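Side-chain contacts in putative SAM-dependent O-methyltranferase (Podospora anserina, PDB 4YMH), which probably transfers a methyl group from S-adenosylmethionine to an oxygen of its substrate, as a member of the cation-dependent O-methyltransferase family: residues Y78-W83 / E109-Y114; V95-S100 / E128-T133; I169-V174 / D205-G210. All blocks are in the same frame, centred on the assembly; numbering follows the deposited sequence.

Interaction 1: residues Y78-W83 / E109-Y114. With SAH (S-adenosyl-L-homocysteine), chain E.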
loop_
_atom_site.group_PDB
_atom_site.type_symbol
_atom_site.label_atom_id
_atom_site.label_comp_id
_atom_site.label_asym_id
_atom_site.label_seq_id
_atom_site.Cartn_x
_atom_site.Cartn_y
_atom_site.Cartn_z
ATOM N N TYR A 78 -19.880 0.647 -5.749
ATOM C CA TYR A 78 -19.207 0.129 -4.550
ATOM C C TYR A 78 -18.032 0.986 -4.087
ATOM O O TYR A 78 -17.945 1.340 -2.900
ATOM C CB TYR A 78 -18.724 -1.306 -4.792
ATOM C CG TYR A 78 -17.904 -1.902 -3.660
ATOM C CD1 TYR A 78 -18.491 -2.206 -2.434
ATOM C CD2 TYR A 78 -16.545 -2.176 -3.824
ATOM C CE1 TYR A 78 -17.746 -2.756 -1.403
ATOM C CE2 TYR A 78 -15.791 -2.728 -2.790
ATOM C CZ TYR A 78 -16.401 -3.015 -1.584
ATOM O OH TYR A 78 -15.674 -3.565 -0.542
ATOM N N SER A 79 -17.122 1.324 -5.001
ATOM C CA SER A 79 -15.954 2.103 -4.585
ATOM C C SER A 79 -16.353 3.552 -4.292
ATOM O O SER A 79 -15.817 4.155 -3.370
ATOM C CB SER A 79 -14.811 2.033 -5.616
ATOM O OG SER A 79 -15.209 2.431 -6.912
ATOM N N ALA A 80 -17.316 4.103 -5.034
ATOM C CA ALA A 80 -17.839 5.431 -4.693
ATOM C C ALA A 80 -18.417 5.464 -3.272
ATOM O O ALA A 80 -18.200 6.428 -2.532
ATOM C CB ALA A 80 -18.907 5.874 -5.706
ATOM N N LEU A 81 -19.150 4.419 -2.887
ATOM C CA LEU A 81 -19.723 4.380 -1.548
ATOM C C LEU A 81 -18.637 4.154 -0.489
ATOM O O LEU A 81 -18.767 4.638 0.646
ATOM C CB LEU A 81 -20.810 3.305 -1.447
ATOM C CG LEU A 81 -22.083 3.627 -2.250
ATOM C CD1 LEU A 81 -23.021 2.420 -2.325
ATOM C CD2 LEU A 81 -22.804 4.831 -1.649
ATOM N N ALA A 82 -17.574 3.434 -0.852
ATOM C CA ALA A 82 -16.431 3.319 0.060
ATOM C C ALA A 82 -15.806 4.692 0.329
ATOM O O ALA A 82 -15.575 5.057 1.486
ATOM C CB ALA A 82 -15.375 2.358 -0.492
ATOM N N TRP A 83 -15.537 5.450 -0.735
ATOM C CA TRP A 83 -14.994 6.806 -0.580
ATOM C C TRP A 83 -15.922 7.686 0.256
ATOM O O TRP A 83 -15.483 8.465 1.125
ATOM C CB TRP A 83 -14.765 7.464 -1.954
ATOM C CG TRP A 83 -13.825 6.722 -2.877
ATOM C CD1 TRP A 83 -14.073 6.352 -4.171
ATOM C CD2 TRP A 83 -12.496 6.271 -2.583
ATOM N NE1 TRP A 83 -12.987 5.694 -4.693
ATOM C CE2 TRP A 83 -12.006 5.631 -3.739
ATOM C CE3 TRP A 83 -11.671 6.345 -1.451
ATOM C CZ2 TRP A 83 -10.728 5.067 -3.798
ATOM C CZ3 TRP A 83 -10.412 5.785 -1.511
ATOM C CH2 TRP A 83 -9.947 5.155 -2.681
ATOM N N GLU A 109 -29.632 4.344 -8.617
ATOM C CA GLU A 109 -30.558 3.722 -7.677
ATOM C C GLU A 109 -29.838 3.383 -6.356
ATOM O O GLU A 109 -30.357 3.661 -5.268
ATOM C CB GLU A 109 -31.203 2.478 -8.294
ATOM C CG GLU A 109 -31.830 1.521 -7.307
ATOM C CD GLU A 109 -32.453 0.308 -7.983
ATOM O OE1 GLU A 109 -32.308 0.169 -9.217
ATOM O OE2 GLU A 109 -33.092 -0.507 -7.283
ATOM N N ALA A 110 -28.632 2.833 -6.449
ATOM C CA ALA A 110 -27.857 2.482 -5.261
ATOM C C ALA A 110 -27.575 3.689 -4.352
ATOM O O ALA A 110 -27.709 3.612 -3.126
ATOM C CB ALA A 110 -26.535 1.824 -5.679
ATOM N N PHE A 111 -27.166 4.793 -4.967
ATOM C CA PHE A 111 -26.840 6.006 -4.245
ATOM C C PHE A 111 -28.079 6.512 -3.517
ATOM O O PHE A 111 -28.005 6.867 -2.334
ATOM C CB PHE A 111 -26.292 7.082 -5.192
ATOM C CG PHE A 111 -24.944 6.753 -5.786
ATOM C CD1 PHE A 111 -24.059 5.909 -5.126
ATOM C CD2 PHE A 111 -24.572 7.278 -7.012
ATOM C CE1 PHE A 111 -22.811 5.601 -5.677
ATOM C CE2 PHE A 111 -23.332 6.980 -7.575
ATOM C CZ PHE A 111 -22.447 6.137 -6.907
ATOM N N LYS A 112 -29.217 6.520 -4.208
ATOM C CA LYS A 112 -30.451 6.937 -3.540
ATOM C C LYS A 112 -30.827 6.017 -2.381
ATOM O O LYS A 112 -31.268 6.492 -1.332
ATOM C CB LYS A 112 -31.612 7.011 -4.535
ATOM C CG LYS A 112 -31.459 8.099 -5.583
ATOM C CD LYS A 112 -32.696 8.161 -6.468
ATOM C CE LYS A 112 -32.421 8.894 -7.770
ATOM N NZ LYS A 112 -32.027 10.305 -7.532
ATOM N N LYS A 113 -30.679 4.708 -2.561
ATOM C CA LYS A 113 -31.013 3.773 -1.480
ATOM C C LYS A 113 -30.116 4.001 -0.263
ATOM O O LYS A 113 -30.556 3.876 0.878
ATOM C CB LYS A 113 -30.875 2.321 -1.931
ATOM C CG LYS A 113 -31.952 1.829 -2.859
ATOM C CD LYS A 113 -31.853 0.320 -2.997
ATOM C CE LYS A 113 -32.605 -0.178 -4.209
ATOM N NZ LYS A 113 -34.048 0.223 -4.195
ATOM N N TYR A 114 -28.864 4.339 -0.535
ATOM C CA TYR A 114 -27.849 4.530 0.499
ATOM C C TYR A 114 -28.052 5.845 1.236
ATOM O O TYR A 114 -27.568 6.024 2.358
ATOM C CB TYR A 114 -26.459 4.503 -0.127
ATOM C CG TYR A 114 -25.380 3.912 0.742
ATOM C CD1 TYR A 114 -24.630 4.714 1.603
ATOM C CD2 TYR A 114 -25.099 2.556 0.698
ATOM C CE1 TYR A 114 -23.641 4.172 2.403
ATOM C CE2 TYR A 114 -24.098 2.004 1.486
ATOM C CZ TYR A 114 -23.371 2.816 2.332
ATOM O OH TYR A 114 -22.379 2.262 3.111
HETATM N N SAH E . -14.765 0.899 -9.404
HETATM C CA SAH E . -15.703 -0.187 -9.351
HETATM C CB SAH E . -15.545 -1.125 -10.544
HETATM C CG SAH E . -15.270 -0.488 -11.903
HETATM S SD SAH E . -15.297 -1.696 -13.174
HETATM C C SAH E . -15.539 -0.987 -8.087
HETATM O O SAH E . -16.449 -1.675 -7.688
HETATM O OXT SAH E . -14.477 -0.934 -7.485
HETATM C "C5'" SAH E . -14.977 -0.628 -14.518
HETATM C "C4'" SAH E . -16.143 0.268 -14.907
HETATM O "O4'" SAH E . -15.708 1.214 -15.865
HETATM C "C3'" SAH E . -17.270 -0.490 -15.566
HETATM O "O3'" SAH E . -18.495 -0.230 -14.923
HETATM C "C2'" SAH E . -17.300 0.030 -16.981
HETATM O "O2'" SAH E . -18.570 0.024 -17.551
HETATM C "C1'" SAH E . -16.682 1.401 -16.861
HETATM N N9 SAH E . -16.039 1.869 -18.097
HETATM C C8 SAH E . -15.362 1.158 -18.980
HETATM N N7 SAH E . -14.921 1.923 -19.964
HETATM C C5 SAH E . -15.311 3.148 -19.712
HETATM C C6 SAH E . -15.171 4.457 -20.348
HETATM N N6 SAH E . -14.507 4.541 -21.479
HETATM N N1 SAH E . -15.712 5.522 -19.763
HETATM C C2 SAH E . -16.365 5.399 -18.613
HETATM N N3 SAH E . -16.529 4.256 -17.974
HETATM C C4 SAH E . -16.032 3.117 -18.469
#
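Leu81 has the largest share of this contact, reaching from helix 78-86 to Phe111 and Tyr114 on helix 101-114. Its CG lies anti to its own carbonyl carbon (chi1 -69°), which sends the branched end outward to the neighbouring helix. Leu81 CD2 sits over one face of the Tyr114 ring in a CH-pi contact, 3.9 Å from the ring centroid and 20° off the normal, nearest to Tyr114 CG at 3.6 Å. Leu81 CD1 lies on the same side of the ring, 3.7 Å from Tyr114 CD2 at its rim, and both methyls rest against one face. Phe111 meets the leucine differently, with its rim: Leu81 CD2 is near the ring plane, 3.9 Å from Phe111 CD1. Farther along that ring Phe111 CZ reaches the methyl of Ala80, 3.7 Å from Ala80 CB. The two short helical segments run roughly parallel, crossing at -33° with axes 10.9 Å apart, a spacing that these side chains fill. The Tyr114 hydroxyl is hydrogen-bonded to Glu85 OE2, one turn beyond Leu81, which helps to fix the ring over the leucine. With an alanine at this position, the two Leu81 methyls would probably lose their aromatic cover and Glu85 its hydroxyl partner. On another side of helix 78-86, Ser79 OG accepts a hydrogen bond from the amino N of S-adenosylhomocysteine at 3.0 Å. No hydrogen bond joins the two segments: the contact between the helix that touches the ligand and its neighbour is apolar and CH-pi packing.

Interaction 2: residues V95-S100 / E128-T133. With SAH (S-adenosyl-L-homocysteine), chain E.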
loop_
_atom_site.group_PDB
_atom_site.type_symbol
_atom_site.label_atom_id
_atom_site.label_comp_id
_atom_site.label_asym_id
_atom_site.label_seq_id
_atom_site.Cartn_x
_atom_site.Cartn_y
_atom_site.Cartn_z
ATOM N N VAL A 95 -16.657 12.717 -7.237
ATOM C CA VAL A 95 -17.080 12.728 -8.625
ATOM C C VAL A 95 -16.753 11.362 -9.203
ATOM O O VAL A 95 -15.633 10.874 -9.064
ATOM C CB VAL A 95 -16.372 13.836 -9.439
ATOM C CG1 VAL A 95 -16.720 13.725 -10.928
ATOM C CG2 VAL A 95 -16.726 15.209 -8.881
ATOM N N THR A 96 -17.729 10.712 -9.813
ATOM C CA THR A 96 -17.439 9.413 -10.377
ATOM C C THR A 96 -17.929 9.357 -11.816
ATOM O O THR A 96 -19.022 9.841 -12.138
ATOM C CB THR A 96 -18.037 8.277 -9.505
ATOM O OG1 THR A 96 -17.768 7.010 -10.117
ATOM C CG2 THR A 96 -19.537 8.458 -9.290
ATOM N N LEU A 97 -17.087 8.811 -12.695
ATOM C CA LEU A 97 -17.366 8.813 -14.129
ATOM C C LEU A 97 -17.769 7.431 -14.624
ATOM O O LEU A 97 -17.113 6.445 -14.288
ATOM C CB LEU A 97 -16.143 9.290 -14.917
ATOM C CG LEU A 97 -15.534 10.632 -14.527
ATOM C CD1 LEU A 97 -14.398 10.963 -15.474
ATOM C CD2 LEU A 97 -16.600 11.729 -14.552
ATOM N N GLU A 98 -18.821 7.351 -15.441
ATOM C CA GLU A 98 -19.266 6.037 -15.916
ATOM C C GLU A 98 -19.924 6.133 -17.288
ATOM O O GLU A 98 -20.648 7.092 -17.549
ATOM C CB GLU A 98 -20.238 5.412 -14.902
ATOM C CG GLU A 98 -20.899 4.119 -15.372
ATOM C CD GLU A 98 -19.904 2.988 -15.628
ATOM O OE1 GLU A 98 -19.048 2.723 -14.750
ATOM O OE2 GLU A 98 -19.983 2.352 -16.709
ATOM N N TYR A 99 -19.745 5.147 -18.140
ATOM C CA TYR A 99 -20.375 5.187 -19.461
ATOM C C TYR A 99 -21.461 4.176 -19.745
ATOM O O TYR A 99 -22.210 4.341 -20.644
ATOM C CB TYR A 99 -19.337 5.169 -20.578
ATOM C CG TYR A 99 -18.877 3.829 -21.030
ATOM C CD1 TYR A 99 -18.577 3.597 -22.358
ATOM C CD2 TYR A 99 -18.683 2.806 -20.144
ATOM C CE1 TYR A 99 -18.102 2.380 -22.773
ATOM C CE2 TYR A 99 -18.232 1.580 -20.553
ATOM C CZ TYR A 99 -17.943 1.366 -21.861
ATOM O OH TYR A 99 -17.477 0.137 -22.285
ATOM N N SER A 100 -21.536 3.134 -18.972
ATOM C CA SER A 100 -22.539 2.102 -19.253
ATOM C C SER A 100 -23.926 2.456 -18.712
ATOM O O SER A 100 -24.094 2.589 -17.503
ATOM C CB SER A 100 -22.100 0.759 -18.664
ATOM O OG SER A 100 -23.192 -0.140 -18.591
ATOM N N GLU A 128 -13.115 9.475 -21.411
ATOM C CA GLU A 128 -12.065 10.129 -22.176
ATOM C C GLU A 128 -12.463 11.567 -22.511
ATOM O O GLU A 128 -11.625 12.469 -22.475
ATOM C CB GLU A 128 -11.727 9.322 -23.437
ATOM C CG GLU A 128 -12.906 8.939 -24.324
ATOM C CD GLU A 128 -13.480 7.535 -24.073
ATOM O OE1 GLU A 128 -13.391 7.015 -22.941
ATOM O OE2 GLU A 128 -14.019 6.942 -25.038
ATOM N N ASN A 129 -13.746 11.800 -22.774
ATOM C CA ASN A 129 -14.212 13.173 -23.007
ATOM C C ASN A 129 -14.658 13.924 -21.748
ATOM O O ASN A 129 -14.311 15.085 -21.573
ATOM C CB ASN A 129 -15.354 13.205 -24.023
ATOM C CG ASN A 129 -15.100 12.307 -25.220
ATOM O OD1 ASN A 129 -14.186 12.554 -26.007
ATOM N ND2 ASN A 129 -15.960 11.316 -25.413
ATOM N N THR A 130 -15.403 13.274 -20.859
ATOM C CA THR A 130 -15.928 13.995 -19.688
ATOM C C THR A 130 -14.822 14.411 -18.726
ATOM O O THR A 130 -14.908 15.475 -18.126
ATOM C CB THR A 130 -16.984 13.174 -18.919
ATOM O OG1 THR A 130 -16.396 11.963 -18.447
ATOM C CG2 THR A 130 -18.170 12.840 -19.831
ATOM N N LEU A 131 -13.778 13.593 -18.595
ATOM C CA LEU A 131 -12.650 13.925 -17.713
ATOM C C LEU A 131 -12.054 15.290 -18.074
ATOM O O LEU A 131 -11.688 16.061 -17.192
ATOM C CB LEU A 131 -11.563 12.842 -17.775
ATOM C CG LEU A 131 -10.249 13.078 -17.015
ATOM C CD1 LEU A 131 -10.486 13.122 -15.508
ATOM C CD2 LEU A 131 -9.227 11.987 -17.364
ATOM N N LYS A 132 -11.993 15.605 -19.365
ATOM C CA LYS A 132 -11.462 16.899 -19.806
ATOM C C LYS A 132 -12.345 18.079 -19.398
ATOM O O LYS A 132 -11.873 19.215 -19.322
ATOM C CB LYS A 132 -11.268 16.915 -21.323
ATOM C CG LYS A 132 -10.223 15.933 -21.806
ATOM C CD LYS A 132 -10.084 15.950 -23.319
ATOM C CE LYS A 132 -9.151 14.833 -23.758
ATOM N NZ LYS A 132 -8.797 14.919 -25.195
ATOM N N THR A 133 -13.619 17.815 -19.130
ATOM C CA THR A 133 -14.547 18.885 -18.772
ATOM C C THR A 133 -14.492 19.235 -17.289
ATOM O O THR A 133 -15.046 20.244 -16.871
ATOM C CB THR A 133 -15.994 18.517 -19.095
ATOM O OG1 THR A 133 -16.411 17.461 -18.222
ATOM C CG2 THR A 133 -16.120 18.075 -20.531
HETATM N N SAH E . -14.765 0.899 -9.404
HETATM C CA SAH E . -15.703 -0.187 -9.351
HETATM C CB SAH E . -15.545 -1.125 -10.544
HETATM C CG SAH E . -15.270 -0.488 -11.903
HETATM S SD SAH E . -15.297 -1.696 -13.174
HETATM C C SAH E . -15.539 -0.987 -8.087
HETATM O O SAH E . -16.449 -1.675 -7.688
HETATM O OXT SAH E . -14.477 -0.934 -7.485
HETATM C "C5'" SAH E . -14.977 -0.628 -14.518
HETATM C "C4'" SAH E . -16.143 0.268 -14.907
HETATM O "O4'" SAH E . -15.708 1.214 -15.865
HETATM C "C3'" SAH E . -17.270 -0.490 -15.566
HETATM O "O3'" SAH E . -18.495 -0.230 -14.923
HETATM C "C2'" SAH E . -17.300 0.030 -16.981
HETATM O "O2'" SAH E . -18.570 0.024 -17.551
HETATM C "C1'" SAH E . -16.682 1.401 -16.861
HETATM N N9 SAH E . -16.039 1.869 -18.097
HETATM C C8 SAH E . -15.362 1.158 -18.980
HETATM N N7 SAH E . -14.921 1.923 -19.964
HETATM C C5 SAH E . -15.311 3.148 -19.712
HETATM C C6 SAH E . -15.171 4.457 -20.348
HETATM N N6 SAH E . -14.507 4.541 -21.479
HETATM N N1 SAH E . -15.712 5.522 -19.763
HETATM C C2 SAH E . -16.365 5.399 -18.613
HETATM N N3 SAH E . -16.529 4.256 -17.974
HETATM C C4 SAH E . -16.032 3.117 -18.469
HETATM O O HOH W 1 -18.349 9.818 -17.487
#
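Leu97, near the end of strand 93-98, and Thr130, on helix 127-133, bring the two backbones nearest, with Leu97 CA and Thr130 CA 7.7 Å apart. The strand is extended through Glu98 and then gives way to a loop at Tyr99 and Ser100, the latter being the N-cap of helix 101-114. No direct hydrogen bond crosses between the segments. Leu97 CD1 touches Thr130 OG1 at 3.7 Å and also lies against the CA and CB of Leu131, while a water accepts from Thr130 OG1 and, weakly, from Glu98 N, bridging helix and strand. Just beyond this small patch both segments turn to S-adenosylhomocysteine. Glu98, on the side of the strand away from the helix, takes CG anti to its backbone N (chi1 173°) and then bends at chi2, which brings both carboxylate oxygens to the ribose: Glu98 OE1 accepts from O3' of the ligand at 3.0 Å and Glu98 OE2 from O2' at 2.9 Å. OE2 also receives Ser100 N, 2.9 Å away, on its anti lone pair with a nearly straight bond of 163°, and OE1 receives the backbone N of Tyr75, so the carboxylate is fixed from the protein side as well. The adenine lies over one face of the Tyr99 ring, with Tyr99 CD2 3.2 Å from C4 of the base. Glu128 OE1, from the helix, accepts from N6 of the adenine at 3.1 Å. An acidic residue at the end of the second strand, gripping both ribose hydroxyls, is characteristic of the Rossmann-like class I methyltransferase fold, and here the neighbouring helix supplies the acid that reads the adenine amino group.

Interaction 3: residues I169-V174 / D205-G210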
loop_
_atom_site.group_PDB
_atom_site.type_symbol
_atom_site.label_atom_id
_atom_site.label_comp_id
_atom_site.label_asym_id
_atom_site.label_seq_id
_atom_site.Cartn_x
_atom_site.Cartn_y
_atom_site.Cartn_z
ATOM N N ILE A 169 -2.733 9.608 -7.292
ATOM C CA ILE A 169 -3.534 8.802 -8.197
ATOM C C ILE A 169 -3.300 7.341 -7.871
ATOM O O ILE A 169 -2.163 6.907 -7.757
ATOM C CB ILE A 169 -3.175 9.028 -9.667
ATOM C CG1 ILE A 169 -3.119 10.515 -9.993
ATOM C CG2 ILE A 169 -4.190 8.279 -10.572
ATOM C CD1 ILE A 169 -2.622 10.798 -11.402
ATOM N N LEU A 170 -4.382 6.591 -7.721
ATOM C CA LEU A 170 -4.331 5.154 -7.495
ATOM C C LEU A 170 -4.954 4.461 -8.682
ATOM O O LEU A 170 -6.127 4.662 -8.963
ATOM C CB LEU A 170 -5.079 4.779 -6.219
ATOM C CG LEU A 170 -4.563 5.482 -4.960
ATOM C CD1 LEU A 170 -5.499 5.264 -3.788
ATOM C CD2 LEU A 170 -3.146 4.992 -4.632
ATOM N N CYS A 171 -4.170 3.648 -9.372
ATOM C CA CYS A 171 -4.660 2.917 -10.546
ATOM C C CYS A 171 -4.795 1.436 -10.216
ATOM O O CYS A 171 -3.825 0.796 -9.804
ATOM C CB CYS A 171 -3.722 3.118 -11.733
ATOM S SG CYS A 171 -3.342 4.856 -12.110
ATOM N N ASP A 172 -5.997 0.897 -10.423
ATOM C CA ASP A 172 -6.339 -0.462 -10.003
ATOM C C ASP A 172 -6.193 -1.498 -11.132
ATOM O O ASP A 172 -6.273 -1.156 -12.314
ATOM C CB ASP A 172 -7.770 -0.464 -9.463
ATOM C CG ASP A 172 -8.025 -1.582 -8.493
ATOM O OD1 ASP A 172 -7.064 -2.021 -7.832
ATOM O OD2 ASP A 172 -9.190 -2.019 -8.384
ATOM N N ASN A 173 -5.996 -2.763 -10.756
ATOM C CA ASN A 173 -5.873 -3.867 -11.713
ATOM C C ASN A 173 -4.728 -3.754 -12.702
ATOM O O ASN A 173 -4.808 -4.307 -13.801
ATOM C CB ASN A 173 -7.169 -4.017 -12.524
ATOM C CG ASN A 173 -8.349 -4.367 -11.661
ATOM O OD1 ASN A 173 -9.285 -3.576 -11.511
ATOM N ND2 ASN A 173 -8.318 -5.560 -11.083
ATOM N N VAL A 174 -3.653 -3.068 -12.331
ATOM C CA VAL A 174 -2.579 -2.834 -13.295
ATOM C C VAL A 174 -1.854 -4.132 -13.704
ATOM O O VAL A 174 -1.257 -4.206 -14.786
ATOM C CB VAL A 174 -1.605 -1.760 -12.724
ATOM C CG1 VAL A 174 -0.443 -1.474 -13.670
ATOM C CG2 VAL A 174 -2.388 -0.476 -12.515
ATOM N N ASP A 205 0.947 -2.734 -19.762
ATOM C CA ASP A 205 2.402 -2.738 -19.808
ATOM C C ASP A 205 2.879 -1.461 -20.511
ATOM O O ASP A 205 3.820 -0.787 -20.047
ATOM C CB ASP A 205 2.920 -3.988 -20.523
ATOM C CG ASP A 205 4.414 -3.940 -20.779
ATOM O OD1 ASP A 205 5.207 -3.836 -19.811
ATOM O OD2 ASP A 205 4.793 -3.981 -21.970
ATOM N N LYS A 206 2.231 -1.113 -21.624
ATOM C CA LYS A 206 2.585 0.153 -22.276
ATOM C C LYS A 206 2.344 1.369 -21.352
ATOM O O LYS A 206 3.158 2.294 -21.295
ATOM C CB LYS A 206 1.794 0.316 -23.576
ATOM C CG LYS A 206 2.219 -0.651 -24.675
ATOM C CD LYS A 206 1.544 -0.306 -25.994
ATOM C CE LYS A 206 2.056 -1.187 -27.130
ATOM N NZ LYS A 206 1.473 -2.555 -27.078
ATOM N N PHE A 207 1.218 1.345 -20.645
ATOM C CA PHE A 207 0.861 2.368 -19.657
ATOM C C PHE A 207 1.982 2.544 -18.627
ATOM O O PHE A 207 2.515 3.658 -18.418
ATOM C CB PHE A 207 -0.450 1.979 -18.972
ATOM C CG PHE A 207 -0.771 2.780 -17.720
ATOM C CD1 PHE A 207 -1.040 4.138 -17.796
ATOM C CD2 PHE A 207 -0.833 2.158 -16.478
ATOM C CE1 PHE A 207 -1.358 4.878 -16.640
ATOM C CE2 PHE A 207 -1.138 2.889 -15.324
ATOM C CZ PHE A 207 -1.406 4.250 -15.416
ATOM N N SER A 208 2.352 1.419 -18.020
ATOM C CA SER A 208 3.363 1.397 -16.960
ATOM C C SER A 208 4.702 1.917 -17.452
ATOM O O SER A 208 5.355 2.684 -16.755
ATOM C CB SER A 208 3.538 -0.017 -16.407
ATOM O OG SER A 208 2.354 -0.462 -15.785
ATOM N N ALA A 209 5.112 1.506 -18.650
ATOM C CA ALA A 209 6.385 1.979 -19.196
ATOM C C ALA A 209 6.333 3.477 -19.492
ATOM O O ALA A 209 7.319 4.192 -19.305
ATOM C CB ALA A 209 6.755 1.201 -20.457
ATOM N N GLY A 210 5.178 3.949 -19.948
ATOM C CA GLY A 210 5.009 5.359 -20.246
ATOM C C GLY A 210 5.114 6.250 -19.013
ATOM O O GLY A 210 5.633 7.370 -19.093
#
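Cys171 and Phe207 make the sulfur-aromatic part of this contact. The thiol approaches the edge of the ring: Cys171 SG is 5.2 Å from the Phe207 centroid and 75° off the ring normal, and its nearest ring atom is Phe207 CZ at 3.9 Å. Phe207 reaches the strand with CG anti to its backbone N (chi1 167°), which carries the far end of the ring away from its own helix and toward the sulfur. The same ring meets Tyr150 edge-to-face, so it has aromatic as well as sulfur neighbours.

The second kind is plain van der Waals contact, between a methyl and a hydroxyl. Val174 CG1 rests 3.6 Å from Ser208 OG, and the valine has nothing to offer that oxygen. Ser208 OG is instead hydrogen-bonded to the backbone O of Leu204, a turn earlier in its own helix, which satisfies the buried hydroxyl and leaves Val174 to pack against it. Hydrogen bonds between the segments are absent. The chain turns after the strand, through Asn173 in a left-handed backbone conformation, and Val174 then faces the helix.

Strand 167-171 lies within the mixed sheet, between parallel strand 138-143 and antiparallel strand 228-233, and Cys171 emerges on the side covered by helix 150-159 and helix 194-212. Helix 194-212 also borders the second subunit, where Asp205 OD1 is hydrogen-bonded to Tyr19 OH of that subunit and Ser208 packs on the same tyrosine. Phe207 packs on Ala151 and Val154 of helix 150-159 as well, tying the two helices to each other over the sheet.

How the interactions relate
All three contacts are buried and none has a direct hydrogen bond between its segments, yet their settings differ. Interaction 1 joins two helices by apolar and CH-pi packing; interactions 2 and 3 each set a helix against a strand of the same sheet, the former a small contact bridged by water, the latter a sulfur-aromatic edge contact with a methyl against a hydroxyl. Interactions 1 and 2 alternate along the chain and both touch S-adenosylhomocysteine, the first at its amino acid end and the second at ribose and adenine. Interaction 3 lies across the chain's centre from interaction 1, the side chain of Cys171 being about 12 Å from the ligand, and alone borders the second subunit.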